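Local structure of Two-component system sensor histidine kinase (3OTT) at residues B[108-113]-B[126-131]; B[231-236]-B[248-253]; B[442-447]-B[458-463]; B[663-668]-B[742-747]. The protein probably senses saccharides outside the cell through this extracellular portion of two beta-propellers and a beta-sandwich, and signals inward as a histidine kinase joined to a DNA-binding regulator. All coordinates share one frame; numbering follows the deposited sequence.

Contact 1 of 4, residues B[108-113]-B[126-131]; sequences MALQGD and YQLQSR
D113 meets L128 twice, once through its backbone and once through its carboxylate. L128 N donates to D113 O at 3.1 Å in a nearly straight bond (172° at the hydrogen), while D113 OD1 rests 3.6 Å from L128 CD1, on the branch that also receives L110. There the two leucines cross at about a right angle, L110 CD2 lying 4.1 Å from L128 CD1, and both lean on I71 of the neighbouring blade. This joins the turn after strand 105-111 to the end of strand 122-127, the first and third strands of one four-stranded propeller blade, reaching past the intervening strand 114-119.

Q127 crosses the D113 side chain with its amide plane turned 74° from the carboxylate. Its CG lies anti to the backbone N (chi1 -152°) and the chain then bends, which puts the two ends of the amide to different uses. OE1 turns back over its own segment and accepts from S130 N at 2.9 Å and, weakly, from Q129 N at 3.0 Å. NE2 stands 3.3 Å from D113 O at an angle too poor for a bond, and donates instead to Y327 OH of the second subunit. A leucine in its place would probably leave S130 N without its acceptor, the 128-131 turn less firmly held and Y327 without this donor.

The D113 carboxylate is likewise claimed from outside, by a salt bridge to R374 and a hydrogen bond from Y327, both of the second subunit, and Q129 also binds R374. The chemistry thus implies a blade end whose polar groups are set for the subunit interface.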
loop_
_atom_site.group_PDB
_atom_site.type_symbol
_atom_site.label_atom_id
_atom_site.label_comp_id
_atom_site.label_asym_id
_atom_site.label_seq_id
_atom_site.Cartn_x
_atom_site.Cartn_y
_atom_site.Cartn_z
ATOM N N MET B 108 -20.493 -9.449 15.726
ATOM C CA MET B 108 -20.294 -8.040 15.262
ATOM C C MET B 108 -19.339 -8.014 14.092
ATOM O O MET B 108 -18.450 -8.832 14.057
ATOM C CB MET B 108 -19.711 -7.164 16.344
ATOM C CG MET B 108 -20.593 -6.972 17.576
ATOM S SD MET B 108 -19.984 -5.806 18.908
ATOM C CE MET B 108 -18.620 -6.601 19.489
ATOM N N ALA B 109 -19.544 -7.119 13.112
ATOM C CA ALA B 109 -18.623 -6.997 11.982
ATOM C C ALA B 109 -18.701 -5.596 11.489
ATOM O O ALA B 109 -19.820 -5.070 11.288
ATOM C CB ALA B 109 -18.988 -7.957 10.890
ATOM N N LEU B 110 -17.536 -4.967 11.325
ATOM C CA LEU B 110 -17.453 -3.604 10.750
ATOM C C LEU B 110 -17.472 -3.603 9.221
ATOM O O LEU B 110 -16.865 -4.493 8.593
ATOM C CB LEU B 110 -16.113 -3.017 11.074
ATOM C CG LEU B 110 -16.019 -2.151 12.285
ATOM C CD1 LEU B 110 -14.515 -2.003 12.612
ATOM C CD2 LEU B 110 -16.728 -0.786 12.013
ATOM N N GLN B 111 -18.107 -2.588 8.647
ATOM C CA GLN B 111 -18.130 -2.361 7.235
ATOM C C GLN B 111 -17.884 -0.873 7.070
ATOM O O GLN B 111 -18.807 -0.099 7.130
ATOM C CB GLN B 111 -19.489 -2.777 6.612
ATOM C CG GLN B 111 -19.460 -2.791 5.060
ATOM C CD GLN B 111 -20.802 -2.988 4.451
ATOM O OE1 GLN B 111 -21.832 -2.828 5.107
ATOM N NE2 GLN B 111 -20.814 -3.381 3.200
ATOM N N GLY B 112 -16.612 -0.466 6.923
ATOM C CA GLY B 112 -16.300 0.935 6.800
ATOM C C GLY B 112 -16.645 1.562 8.131
ATOM O O GLY B 112 -16.085 1.162 9.159
ATOM N N ASP B 113 -17.570 2.508 8.146
ATOM C CA ASP B 113 -17.908 3.177 9.407
ATOM C C ASP B 113 -19.284 2.790 9.890
ATOM O O ASP B 113 -19.938 3.539 10.552
ATOM C CB ASP B 113 -17.827 4.662 9.204
ATOM C CG ASP B 113 -17.442 5.410 10.478
ATOM O OD1 ASP B 113 -16.697 4.870 11.292
ATOM O OD2 ASP B 113 -17.880 6.556 10.633
ATOM N N TYR B 126 -25.310 -0.218 12.846
ATOM C CA TYR B 126 -25.020 0.931 13.687
ATOM C C TYR B 126 -23.975 1.815 13.042
ATOM O O TYR B 126 -22.832 1.413 12.885
ATOM C CB TYR B 126 -24.538 0.483 15.063
ATOM C CG TYR B 126 -24.386 1.616 16.067
ATOM C CD1 TYR B 126 -25.438 2.528 16.299
ATOM C CD2 TYR B 126 -23.190 1.794 16.782
ATOM C CE1 TYR B 126 -25.332 3.563 17.252
ATOM C CE2 TYR B 126 -23.066 2.830 17.727
ATOM C CZ TYR B 126 -24.129 3.707 17.959
ATOM O OH TYR B 126 -23.993 4.735 18.886
ATOM N N GLN B 127 -24.382 3.027 12.706
ATOM C CA GLN B 127 -23.604 3.917 11.922
ATOM C C GLN B 127 -22.829 4.772 12.923
ATOM O O GLN B 127 -23.402 5.389 13.754
ATOM C CB GLN B 127 -24.507 4.715 10.933
ATOM C CG GLN B 127 -23.811 5.176 9.611
ATOM C CD GLN B 127 -22.619 6.196 9.844
ATOM O OE1 GLN B 127 -22.725 7.148 10.604
ATOM N NE2 GLN B 127 -21.522 5.997 9.117
ATOM N N LEU B 128 -21.513 4.750 12.879
ATOM C CA LEU B 128 -20.734 5.229 14.042
ATOM C C LEU B 128 -20.678 6.733 14.122
ATOM O O LEU B 128 -20.461 7.264 15.205
ATOM C CB LEU B 128 -19.324 4.658 14.034
ATOM C CG LEU B 128 -19.256 3.121 14.156
ATOM C CD1 LEU B 128 -17.829 2.654 13.874
ATOM C CD2 LEU B 128 -19.724 2.620 15.566
ATOM N N GLN B 129 -20.857 7.425 12.995
ATOM C CA GLN B 129 -20.903 8.874 13.044
ATOM C C GLN B 129 -22.278 9.382 13.461
ATOM O O GLN B 129 -22.404 10.180 14.390
ATOM C CB GLN B 129 -20.538 9.497 11.698
ATOM C CG GLN B 129 -20.296 10.985 11.799
ATOM C CD GLN B 129 -18.844 11.316 12.311
ATOM O OE1 GLN B 129 -18.132 10.451 12.832
ATOM N NE2 GLN B 129 -18.413 12.539 12.102
ATOM N N SER B 130 -23.333 8.945 12.747
ATOM C CA SER B 130 -24.675 9.476 13.020
ATOM C C SER B 130 -25.249 8.808 14.285
ATOM O O SER B 130 -26.193 9.285 14.851
ATOM C CB SER B 130 -25.599 9.220 11.819
ATOM O OG SER B 130 -25.719 7.799 11.560
ATOM N N ARG B 131 -24.674 7.678 14.696
ATOM C CA ARG B 131 -25.232 6.871 15.777
ATOM C C ARG B 131 -26.656 6.312 15.437
ATOM O O ARG B 131 -27.469 6.003 16.328
ATOM C CB ARG B 131 -25.109 7.620 17.142
ATOM C CG ARG B 131 -23.595 7.948 17.554
ATOM C CD ARG B 131 -23.354 8.571 19.022
ATOM N NE ARG B 131 -22.157 7.977 19.689
ATOM C CZ ARG B 131 -20.977 8.587 19.988
ATOM N NH1 ARG B 131 -20.757 9.896 19.737
ATOM N NH2 ARG B 131 -20.001 7.873 20.584
#

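Contact 2 of 4, residues B[231-236]-B[248-253]; sequences NNSIKS and GTDNGL
The amide of N232 and the carboxylate of D250 run antiparallel to one another with their planes 40° apart; N232 OD1 and D250 OD1 come to 2.7 Å. T249 crosses the amide at about a right angle, its CB 3.2 Å from N232 OD1, and D250 N adds a weak bond to that same oxygen at 3.3 Å. The other carboxylate oxygen, D250 OD2, takes the S233 hydroxyl on its syn side, 23° out of plane, with OG at 2.7 Å. K235 reaches across this pair: NZ bonds S233 OG and makes a long salt bridge to D250 OD2 at 3.7 Å.

Further along the hairpin of strands 232-239 and 245-249 there is a classic beta bulge, where K235 N (2.7 Å) and S236 N both donate to G248 O. The GTDNGL sequence is consistent with the GT-x-x-GL turn of two-component regulator propeller repeats, which occur elsewhere in this chain. With chi1 at 75°, T249 OG1 accepts from N251 N at 2.6 Å, an ST turn, and donates to G252 O at 2.7 Å, which T249 N approaches from the opposite face. A valine here would probably leave N251 N without its acceptor and G252 O with one donor fewer, freeing the turn to shift.

The chemistry implies a turn between two blade strands held largely by side-chain oxygens, with the lysine likely to offset the charge of D250.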
loop_
_atom_site.group_PDB
_atom_site.type_symbol
_atom_site.label_atom_id
_atom_site.label_comp_id
_atom_site.label_asym_id
_atom_site.label_seq_id
_atom_site.Cartn_x
_atom_site.Cartn_y
_atom_site.Cartn_z
ATOM N N ASN B 231 -23.025 -35.432 14.935
ATOM C CA ASN B 231 -22.983 -35.128 16.404
ATOM C C ASN B 231 -21.806 -34.201 16.841
ATOM O O ASN B 231 -21.472 -34.114 18.041
ATOM C CB ASN B 231 -22.969 -36.399 17.283
ATOM C CG ASN B 231 -24.287 -37.213 17.206
ATOM O OD1 ASN B 231 -25.379 -36.667 16.939
ATOM N ND2 ASN B 231 -24.178 -38.521 17.435
ATOM N N ASN B 232 -21.179 -33.519 15.888
ATOM C CA ASN B 232 -20.184 -32.498 16.247
ATOM C C ASN B 232 -20.663 -31.196 15.609
ATOM O O ASN B 232 -21.410 -31.229 14.651
ATOM C CB ASN B 232 -18.794 -32.917 15.763
ATOM C CG ASN B 232 -17.627 -32.324 16.619
ATOM O OD1 ASN B 232 -17.823 -31.456 17.520
ATOM N ND2 ASN B 232 -16.396 -32.795 16.323
ATOM N N SER B 233 -20.363 -30.054 16.177
ATOM C CA SER B 233 -20.694 -28.813 15.493
ATOM C C SER B 233 -19.449 -27.962 15.417
ATOM O O SER B 233 -18.589 -28.016 16.294
ATOM C CB SER B 233 -21.783 -28.042 16.217
ATOM O OG SER B 233 -21.440 -27.977 17.575
ATOM N N ILE B 234 -19.338 -27.210 14.336
ATOM C CA ILE B 234 -18.267 -26.298 14.192
ATOM C C ILE B 234 -18.664 -24.998 14.859
ATOM O O ILE B 234 -19.669 -24.386 14.477
ATOM C CB ILE B 234 -17.980 -26.028 12.746
ATOM C CG1 ILE B 234 -17.653 -27.328 12.017
ATOM C CG2 ILE B 234 -16.795 -25.027 12.602
ATOM C CD1 ILE B 234 -16.307 -27.733 12.168
ATOM N N LYS B 235 -17.880 -24.575 15.845
ATOM C CA LYS B 235 -18.163 -23.348 16.621
ATOM C C LYS B 235 -17.302 -22.154 16.227
ATOM O O LYS B 235 -17.665 -21.002 16.470
ATOM C CB LYS B 235 -17.944 -23.618 18.110
ATOM C CG LYS B 235 -18.630 -24.862 18.588
ATOM C CD LYS B 235 -18.850 -24.866 20.101
ATOM C CE LYS B 235 -20.063 -25.745 20.512
ATOM N NZ LYS B 235 -21.348 -25.543 19.681
ATOM N N SER B 236 -16.131 -22.403 15.668
ATOM C CA SER B 236 -15.227 -21.289 15.389
ATOM C C SER B 236 -14.259 -21.653 14.289
ATOM O O SER B 236 -13.964 -22.813 14.096
ATOM C CB SER B 236 -14.432 -20.951 16.668
ATOM O OG SER B 236 -13.916 -22.172 17.242
ATOM N N GLY B 248 -12.799 -25.125 15.191
ATOM C CA GLY B 248 -13.023 -25.425 16.614
ATOM C C GLY B 248 -14.381 -26.045 16.813
ATOM O O GLY B 248 -15.397 -25.541 16.328
ATOM N N THR B 249 -14.412 -27.186 17.499
ATOM C CA THR B 249 -15.645 -27.929 17.630
ATOM C C THR B 249 -15.963 -28.081 19.101
ATOM O O THR B 249 -15.263 -27.567 19.941
ATOM C CB THR B 249 -15.556 -29.328 16.906
ATOM O OG1 THR B 249 -14.755 -30.234 17.677
ATOM C CG2 THR B 249 -14.928 -29.200 15.489
ATOM N N ASP B 250 -16.990 -28.846 19.409
ATOM C CA ASP B 250 -17.123 -29.347 20.739
ATOM C C ASP B 250 -16.391 -30.641 20.977
ATOM O O ASP B 250 -16.532 -31.207 22.059
ATOM C CB ASP B 250 -18.573 -29.486 21.195
ATOM C CG ASP B 250 -19.454 -29.898 20.125
ATOM O OD1 ASP B 250 -19.368 -31.062 19.687
ATOM O OD2 ASP B 250 -20.264 -29.039 19.731
ATOM N N ASN B 251 -15.582 -31.100 20.034
ATOM C CA ASN B 251 -14.742 -32.284 20.343
ATOM C C ASN B 251 -13.360 -32.045 19.801
ATOM O O ASN B 251 -12.788 -32.884 19.060
ATOM C CB ASN B 251 -15.382 -33.599 19.859
ATOM C CG ASN B 251 -14.572 -34.882 20.284
ATOM O OD1 ASN B 251 -14.089 -35.007 21.423
ATOM N ND2 ASN B 251 -14.439 -35.852 19.332
ATOM N N GLY B 252 -12.852 -30.844 20.122
ATOM C CA GLY B 252 -11.472 -30.483 19.858
ATOM C C GLY B 252 -11.303 -29.718 18.567
ATOM O O GLY B 252 -12.251 -29.220 17.986
ATOM N N LEU B 253 -10.059 -29.665 18.134
ATOM C CA LEU B 253 -9.576 -28.894 17.009
ATOM C C LEU B 253 -9.252 -29.759 15.789
ATOM O O LEU B 253 -8.613 -30.792 15.913
ATOM C CB LEU B 253 -8.274 -28.139 17.440
ATOM C CG LEU B 253 -7.550 -27.264 16.405
ATOM C CD1 LEU B 253 -8.361 -26.071 15.894
ATOM C CD2 LEU B 253 -6.255 -26.823 17.014
#

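Contact 3 of 4, residues B[442-447]-B[458-463]; sequences FVVDKH and IAEQNY
Strands 441-445 and 457-463 are the third and fourth strands of a four-stranded propeller blade, and their antiparallel pairing is the contact. V443 and Q461 form a hydrogen-bonded pair: V443 N to Q461 O at 3.0 Å and Q461 N to V443 O at 3.2 Å. One step on, F442 and N462 extend alongside one another in the same direction. N462 ND2 sits over the ring centre, 3.6 Å above its plane, with the amide turned 45° to the ring; ND2 spends a hydrogen bond on G439 O. A459 CB lies at the ring edge, 3.9 Å from F442 CD2; its other neighbour is V444 CG2, 3.8 Å from that CB. On the side of V443 and Q461, V443 CG2 touches the edge of the Y463 ring at CE1, 4.0 Å away.

E460 bends at chi2 (72°), carrying OE1 to D445 N at 3.0 Å, which meets it from 63° above the carboxylate plane; OE2 binds Y457. D445 is itself the N-cap of helix 446-451, its OD1 accepting from K448 N. The chemistry implies that the E460 carboxylate ties down the backbone N of D445, whose own carboxylate caps the helix, the two near enough that each would probably feel the other's charge.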
loop_
_atom_site.group_PDB
_atom_site.type_symbol
_atom_site.label_atom_id
_atom_site.label_comp_id
_atom_site.label_asym_id
_atom_site.label_seq_id
_atom_site.Cartn_x
_atom_site.Cartn_y
_atom_site.Cartn_z
ATOM N N PHE B 442 38.290 0.164 -14.559
ATOM C CA PHE B 442 38.827 1.529 -14.532
ATOM C C PHE B 442 39.433 1.774 -13.148
ATOM O O PHE B 442 38.852 1.357 -12.106
ATOM C CB PHE B 442 37.695 2.558 -14.741
ATOM C CG PHE B 442 37.006 2.430 -16.070
ATOM C CD1 PHE B 442 35.994 1.481 -16.290
ATOM C CD2 PHE B 442 37.353 3.273 -17.111
ATOM C CE1 PHE B 442 35.345 1.381 -17.578
ATOM C CE2 PHE B 442 36.738 3.148 -18.396
ATOM C CZ PHE B 442 35.737 2.219 -18.605
ATOM N N VAL B 443 40.586 2.442 -13.136
ATOM C CA VAL B 443 41.242 2.850 -11.913
ATOM C C VAL B 443 41.325 4.363 -11.949
ATOM O O VAL B 443 41.937 4.910 -12.881
ATOM C CB VAL B 443 42.622 2.255 -11.797
ATOM C CG1 VAL B 443 43.265 2.707 -10.500
ATOM C CG2 VAL B 443 42.571 0.693 -11.916
ATOM N N VAL B 444 40.653 5.021 -10.997
ATOM C CA VAL B 444 40.434 6.466 -11.004
ATOM C C VAL B 444 40.917 7.124 -9.703
ATOM O O VAL B 444 40.723 6.592 -8.588
ATOM C CB VAL B 444 38.923 6.762 -11.139
ATOM C CG1 VAL B 444 38.575 8.200 -10.751
ATOM C CG2 VAL B 444 38.399 6.463 -12.586
ATOM N N ASP B 445 41.547 8.273 -9.831
ATOM C CA ASP B 445 41.958 9.020 -8.669
ATOM C C ASP B 445 40.723 9.572 -7.911
ATOM O O ASP B 445 40.013 10.427 -8.417
ATOM C CB ASP B 445 42.928 10.127 -9.063
ATOM C CG ASP B 445 43.487 10.891 -7.821
ATOM O OD1 ASP B 445 42.691 11.488 -7.055
ATOM O OD2 ASP B 445 44.718 10.896 -7.623
ATOM N N LYS B 446 40.463 9.055 -6.721
ATOM C CA LYS B 446 39.217 9.369 -6.005
ATOM C C LYS B 446 38.990 10.893 -5.775
ATOM O O LYS B 446 37.946 11.446 -6.175
ATOM C CB LYS B 446 39.162 8.607 -4.688
ATOM C CG LYS B 446 37.777 8.557 -4.067
ATOM C CD LYS B 446 37.802 7.837 -2.790
ATOM C CE LYS B 446 38.234 8.802 -1.616
ATOM N NZ LYS B 446 37.741 8.211 -0.342
ATOM N N HIS B 447 39.979 11.576 -5.199
ATOM C CA HIS B 447 39.819 13.039 -4.946
ATOM C C HIS B 447 39.665 13.880 -6.192
ATOM O O HIS B 447 38.838 14.779 -6.213
ATOM C CB HIS B 447 40.866 13.607 -3.981
ATOM C CG HIS B 447 40.693 13.074 -2.585
ATOM N ND1 HIS B 447 41.736 12.914 -1.694
ATOM C CD2 HIS B 447 39.582 12.624 -1.945
ATOM C CE1 HIS B 447 41.271 12.407 -0.560
ATOM N NE2 HIS B 447 39.966 12.217 -0.690
ATOM N N ILE B 458 38.189 11.571 -17.281
ATOM C CA ILE B 458 39.097 10.627 -17.924
ATOM C C ILE B 458 39.971 9.822 -16.925
ATOM O O ILE B 458 40.807 10.384 -16.195
ATOM C CB ILE B 458 40.024 11.285 -18.987
ATOM C CG1 ILE B 458 39.289 12.334 -19.857
ATOM C CG2 ILE B 458 40.763 10.203 -19.783
ATOM C CD1 ILE B 458 38.307 11.809 -20.925
ATOM N N ALA B 459 39.783 8.513 -16.932
ATOM C CA ALA B 459 40.364 7.608 -15.958
ATOM C C ALA B 459 41.841 7.551 -16.142
ATOM O O ALA B 459 42.288 7.447 -17.260
ATOM C CB ALA B 459 39.819 6.202 -16.147
ATOM N N GLU B 460 42.587 7.515 -15.044
ATOM C CA GLU B 460 44.045 7.395 -15.114
ATOM C C GLU B 460 44.459 6.066 -15.805
ATOM O O GLU B 460 45.420 6.025 -16.555
ATOM C CB GLU B 460 44.664 7.491 -13.694
ATOM C CG GLU B 460 44.773 8.947 -13.102
ATOM C CD GLU B 460 43.434 9.595 -12.675
ATOM O OE1 GLU B 460 42.374 8.958 -12.602
ATOM O OE2 GLU B 460 43.417 10.803 -12.416
ATOM N N GLN B 461 43.732 4.985 -15.522
ATOM C CA GLN B 461 44.121 3.658 -16.003
ATOM C C GLN B 461 42.891 2.905 -16.389
ATOM O O GLN B 461 41.803 3.102 -15.798
ATOM C CB GLN B 461 44.866 2.830 -14.923
ATOM C CG GLN B 461 46.235 3.402 -14.441
ATOM C CD GLN B 461 47.006 2.478 -13.412
ATOM O OE1 GLN B 461 46.406 1.825 -12.562
ATOM N NE2 GLN B 461 48.330 2.444 -13.519
ATOM N N ASN B 462 43.076 1.955 -17.302
ATOM C CA ASN B 462 41.973 1.036 -17.691
ATOM C C ASN B 462 42.599 -0.303 -17.924
ATOM O O ASN B 462 43.707 -0.402 -18.426
ATOM C CB ASN B 462 41.171 1.618 -18.899
ATOM C CG ASN B 462 40.133 0.612 -19.513
ATOM O OD1 ASN B 462 40.345 0.093 -20.641
ATOM N ND2 ASN B 462 39.016 0.358 -18.798
ATOM N N TYR B 463 41.961 -1.364 -17.446
ATOM C CA TYR B 463 42.430 -2.721 -17.745
ATOM C C TYR B 463 41.415 -3.323 -18.726
ATOM O O TYR B 463 40.215 -3.268 -18.459
ATOM C CB TYR B 463 42.507 -3.571 -16.455
ATOM C CG TYR B 463 43.728 -3.290 -15.600
ATOM C CD1 TYR B 463 43.670 -2.414 -14.510
ATOM C CD2 TYR B 463 44.969 -3.874 -15.905
ATOM C CE1 TYR B 463 44.812 -2.138 -13.734
ATOM C CE2 TYR B 463 46.093 -3.578 -15.170
ATOM C CZ TYR B 463 46.009 -2.720 -14.083
ATOM O OH TYR B 463 47.149 -2.494 -13.353
#

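Contact 4 of 4, residues B[663-668]-B[742-747]; sequences NSIKLK and LNIRIL
R745 and K666 extend next to each other in the same direction, on one face of a parallel strand pair in the C-terminal beta-sandwich; strand 740-746 belongs to the Y_Y_Y domain, and strand 664-667 is one of the two outer strands, within this chain, of the five-stranded sheet that also holds strand 740-746. The strand axes are 4.8 Å apart and differ in direction by 16°. Five backbone bonds hold them in step, among them L667 N to R745 O at 2.7 Å.

The R745 side chain can be followed outward. CB lies 3.8 Å from I665 O, the acceptor of its own backbone N, and 4.0 Å from K666 CG. CG sits anti to the backbone N (chi1 -174°), and the chain stays extended to NE, so CD passes K666 CG at 4.1 Å, aliphatic against aliphatic. At the tip, L747 CD2 covers one face of the guanidinium, over its centre, 3.8 Å above the plane, while K666 CD comes up obliquely. NH1 and K666 NZ are like charges near each other, probably tolerated because this face is exposed.

The other face is apolar: I665, L667, I744 and I746 point into the sandwich, where L674 and F676 of the second sheet meet L667 and I744. I665 CG2 packs against I744 CG1. At the start of the pair, N743 OD1 accepts from Q723 on the next strand, and N743 ND2 gives a weak bond to N663 O at 3.2 Å (122° at the hydrogen), the same oxygen that N743 N grips.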
loop_
_atom_site.group_PDB
_atom_site.type_symbol
_atom_site.label_atom_id
_atom_site.label_comp_id
_atom_site.label_asym_id
_atom_site.label_seq_id
_atom_site.Cartn_x
_atom_site.Cartn_y
_atom_site.Cartn_z
ATOM N N ASN B 663 3.584 9.059 30.936
ATOM C CA ASN B 663 4.997 9.349 31.049
ATOM C C ASN B 663 5.315 9.962 32.446
ATOM O O ASN B 663 6.482 10.057 32.854
ATOM C CB ASN B 663 5.365 10.365 29.936
ATOM C CG ASN B 663 5.033 9.843 28.480
ATOM O OD1 ASN B 663 4.476 10.589 27.641
ATOM N ND2 ASN B 663 5.389 8.580 28.188
ATOM N N SER B 664 4.274 10.407 33.155
ATOM C CA SER B 664 4.428 11.204 34.375
ATOM C C SER B 664 3.290 10.943 35.330
ATOM O O SER B 664 2.113 11.157 35.002
ATOM C CB SER B 664 4.441 12.692 34.063
ATOM O OG SER B 664 5.707 13.098 33.578
ATOM N N ILE B 665 3.646 10.482 36.513
ATOM C CA ILE B 665 2.663 10.304 37.558
ATOM C C ILE B 665 2.910 11.202 38.799
ATOM O O ILE B 665 4.073 11.422 39.210
ATOM C CB ILE B 665 2.505 8.803 37.903
ATOM C CG1 ILE B 665 1.198 8.563 38.616
ATOM C CG2 ILE B 665 3.680 8.211 38.649
ATOM C CD1 ILE B 665 0.861 7.099 38.702
ATOM N N LYS B 666 1.812 11.726 39.346
ATOM C CA LYS B 666 1.798 12.523 40.576
ATOM C C LYS B 666 1.074 11.792 41.696
ATOM O O LYS B 666 -0.094 11.521 41.548
ATOM C CB LYS B 666 1.114 13.877 40.323
ATOM C CG LYS B 666 2.080 14.989 39.947
ATOM C CD LYS B 666 1.440 16.375 40.130
ATOM C CE LYS B 666 1.579 17.170 38.792
ATOM N NZ LYS B 666 0.867 18.510 38.689
ATOM N N LEU B 667 1.766 11.477 42.795
ATOM C CA LEU B 667 1.206 10.710 43.905
ATOM C C LEU B 667 1.247 11.473 45.234
ATOM O O LEU B 667 2.140 12.319 45.467
ATOM C CB LEU B 667 1.954 9.385 44.082
ATOM C CG LEU B 667 1.882 8.418 42.857
ATOM C CD1 LEU B 667 2.813 7.279 43.008
ATOM C CD2 LEU B 667 0.494 7.892 42.610
ATOM N N LYS B 668 0.299 11.160 46.117
ATOM C CA LYS B 668 0.355 11.693 47.453
ATOM C C LYS B 668 1.490 11.096 48.309
ATOM O O LYS B 668 2.056 10.024 47.985
ATOM C CB LYS B 668 -1.013 11.531 48.128
ATOM C CG LYS B 668 -2.122 12.343 47.441
ATOM C CD LYS B 668 -3.480 11.942 47.967
ATOM C CE LYS B 668 -4.610 12.533 47.139
ATOM N NZ LYS B 668 -5.679 11.494 46.792
ATOM N N LEU B 742 9.490 6.450 33.242
ATOM C CA LEU B 742 8.295 6.971 33.929
ATOM C C LEU B 742 8.739 7.997 34.925
ATOM O O LEU B 742 9.468 7.630 35.825
ATOM C CB LEU B 742 7.577 5.854 34.714
ATOM C CG LEU B 742 6.326 6.318 35.497
ATOM C CD1 LEU B 742 5.192 6.918 34.637
ATOM C CD2 LEU B 742 5.829 5.251 36.424
ATOM N N ASN B 743 8.342 9.267 34.800
ATOM C CA ASN B 743 8.655 10.243 35.889
ATOM C C ASN B 743 7.618 10.144 36.994
ATOM O O ASN B 743 6.418 10.141 36.734
ATOM C CB ASN B 743 8.726 11.673 35.402
ATOM C CG ASN B 743 9.629 11.835 34.207
ATOM O OD1 ASN B 743 10.844 11.722 34.316
ATOM N ND2 ASN B 743 9.027 12.060 33.037
ATOM N N ILE B 744 8.089 9.998 38.203
ATOM C CA ILE B 744 7.250 9.922 39.397
ATOM C C ILE B 744 7.424 11.125 40.331
ATOM O O ILE B 744 8.553 11.451 40.725
ATOM C CB ILE B 744 7.563 8.619 40.172
ATOM C CG1 ILE B 744 7.401 7.353 39.221
ATOM C CG2 ILE B 744 6.611 8.500 41.350
ATOM C CD1 ILE B 744 8.119 6.069 39.776
ATOM N N ARG B 745 6.332 11.802 40.686
ATOM C CA ARG B 745 6.390 12.841 41.676
ATOM C C ARG B 745 5.617 12.383 42.923
ATOM O O ARG B 745 4.425 12.026 42.834
ATOM C CB ARG B 745 5.856 14.151 41.130
ATOM C CG ARG B 745 6.046 15.307 42.095
ATOM C CD ARG B 745 5.420 16.622 41.597
ATOM N NE ARG B 745 5.679 17.723 42.534
ATOM C CZ ARG B 745 5.101 18.935 42.511
ATOM N NH1 ARG B 745 4.192 19.251 41.579
ATOM N NH2 ARG B 745 5.442 19.840 43.445
ATOM N N ILE B 746 6.303 12.329 44.071
ATOM C CA ILE B 746 5.630 12.112 45.340
ATOM C C ILE B 746 5.477 13.457 46.089
ATOM O O ILE B 746 6.501 14.110 46.382
ATOM C CB ILE B 746 6.444 11.161 46.258
ATOM C CG1 ILE B 746 6.801 9.860 45.510
ATOM C CG2 ILE B 746 5.699 10.923 47.591
ATOM C CD1 ILE B 746 5.899 8.769 45.735
ATOM N N LEU B 747 4.235 13.850 46.413
ATOM C CA LEU B 747 3.906 15.189 46.949
ATOM C C LEU B 747 4.142 15.182 48.445
ATOM O O LEU B 747 3.989 14.144 49.066
ATOM C CB LEU B 747 2.453 15.566 46.638
ATOM C CG LEU B 747 2.080 15.815 45.152
ATOM C CD1 LEU B 747 0.573 15.691 44.918
ATOM C CD2 LEU B 747 2.517 17.195 44.749
#

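From the N terminus the four contacts follow in series; none nests in or crosses another. Contact 1 closes 12 residues, joining the first and third strands of a blade in the first propeller, at the subunit interface. Contact 2 closes 11 residues in a later blade of that propeller, tying strand 232-239 to strand 245-249 and the turn after it, about 12 Å from contact 1 between nearest atoms. In the second propeller, contact 3 closes 10 residues between the last two strands of a blade, its centre about 67 and 74 Å from those of contacts 1 and 2. Contact 4 alone spans far, closing a loop of 73 residues between parallel neighbours in the sandwich.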